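Local structure of uncharacterized protein (Bacteroides eggerthii, 4FTD) at residues N158-T161 with P162-L165. The protein is of unknown function but joins an immunoglobulin-like domain to a six-bladed beta-propeller and may act in carbohydrate metabolism. Sequence-based numbering, arbitrary orientation.
Sequences NFHT and PHLL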
# COMPACT_ATOMS: atom_id res chain seq x y z
N ASN A 158 21.46 -11.86 21.03
CA ASN A 158 22.05 -11.15 19.89
C ASN A 158 22.86 -9.88 20.31
O ASN A 158 23.90 -9.56 19.72
CB ASN A 158 20.94 -10.63 18.92
CG ASN A 158 20.09 -11.76 18.27
OD1 ASN A 158 20.47 -12.90 18.29
ND2 ASN A 158 18.93 -11.39 17.64
N PHE A 159 22.34 -9.13 21.28
CA PHE A 159 22.89 -7.82 21.64
C PHE A 159 23.12 -6.95 20.40
O PHE A 159 24.20 -6.33 20.23
CB PHE A 159 24.14 -7.99 22.53
CG PHE A 159 23.84 -8.65 23.85
CD1 PHE A 159 23.30 -7.90 24.89
CD2 PHE A 159 23.99 -10.02 24.02
CE1 PHE A 159 22.97 -8.50 26.10
CE2 PHE A 159 23.72 -10.62 25.24
CZ PHE A 159 23.21 -9.87 26.28
N HIS A 160 22.07 -6.86 19.58
CA HIS A 160 22.07 -5.99 18.37
C HIS A 160 21.62 -4.57 18.72
O HIS A 160 20.61 -4.40 19.40
CB HIS A 160 21.12 -6.52 17.26
CG HIS A 160 21.60 -7.76 16.57
ND1 HIS A 160 20.78 -8.56 15.79
CD2 HIS A 160 22.82 -8.35 16.56
CE1 HIS A 160 21.48 -9.59 15.33
NE2 HIS A 160 22.72 -9.49 15.79
N THR A 161 22.40 -3.60 18.28
CA THR A 161 22.00 -2.17 18.30
C THR A 161 21.31 -1.88 16.94
O THR A 161 21.24 -2.74 16.06
CB THR A 161 23.22 -1.30 18.62
OG1 THR A 161 24.23 -1.61 17.67
CG2 THR A 161 23.79 -1.56 20.07
N PRO A 162 20.72 -0.67 16.78
CA PRO A 162 19.95 -0.40 15.56
C PRO A 162 20.74 -0.57 14.27
O PRO A 162 21.93 -0.21 14.20
CB PRO A 162 19.49 1.05 15.77
CG PRO A 162 19.42 1.18 17.28
CD PRO A 162 20.61 0.38 17.77
N HIS A 163 20.10 -1.18 13.28
CA HIS A 163 20.78 -1.56 12.10
C HIS A 163 19.90 -1.57 10.87
O HIS A 163 18.70 -1.52 10.96
CB HIS A 163 21.42 -2.95 12.29
CG HIS A 163 20.44 -4.03 12.65
ND1 HIS A 163 19.95 -4.16 13.94
CD2 HIS A 163 19.91 -5.06 11.92
CE1 HIS A 163 19.16 -5.24 13.98
NE2 HIS A 163 19.10 -5.78 12.77
N LEU A 164 20.57 -1.55 9.73
CA LEU A 164 19.96 -1.67 8.41
C LEU A 164 20.21 -3.06 7.84
O LEU A 164 21.20 -3.72 8.16
CB LEU A 164 20.51 -0.60 7.48
CG LEU A 164 20.36 0.86 7.90
CD1 LEU A 164 21.12 1.76 6.93
CD2 LEU A 164 18.92 1.27 7.99
N LEU A 165 19.30 -3.50 6.99
CA LEU A 165 19.39 -4.72 6.24
C LEU A 165 19.14 -4.29 4.79
O LEU A 165 18.16 -3.64 4.48
CB LEU A 165 18.31 -5.67 6.72
CG LEU A 165 18.28 -6.15 8.18
CD1 LEU A 165 16.97 -6.84 8.51
CD2 LEU A 165 19.45 -7.12 8.44
O HOH W 1 23.87 0.33 15.96
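The ring of H163 turns back onto the backbone of T161 where the loop after strand 147-152 enters strand 163-166, the third strand of a four-stranded antiparallel blade of the beta-propeller. H163 ND1 donates to T161 O at 2.9 Å with an N-H...O angle of 155°, the oxygen lying at the ring edge close to its plane. CG of H163 sits between its backbone N and carbonyl carbon (chi1 57°), a torsion that brings ND1 back to a carbonyl two residues earlier. NE2 bonds to Y130 OH, so both ring nitrogens of this buried histidine are engaged and its rotation is fixed; imidazole suits the place because its two nitrogens, one on each side of CE1, can each reach a polar partner at the ring edge. A phenylalanine here would probably leave T161 O and the Y130 hydroxyl without these mates.

Between the two histidines the contact is oblique: ring centroids are 5.3 Å apart and the planes meet at 72°, with CE1 of H163 4.0 Å from CB of H160. H160 ND1 is bonded to D132, which also takes ND2 of N158, while CB of N158 covers one face of the H160 ring.

P162, lacking an N-H, restricts the backbone at the strand's start. Beside it, a water accepts from T161 OG1 at 2.6 Å and donates to P162 O at 2.7 Å.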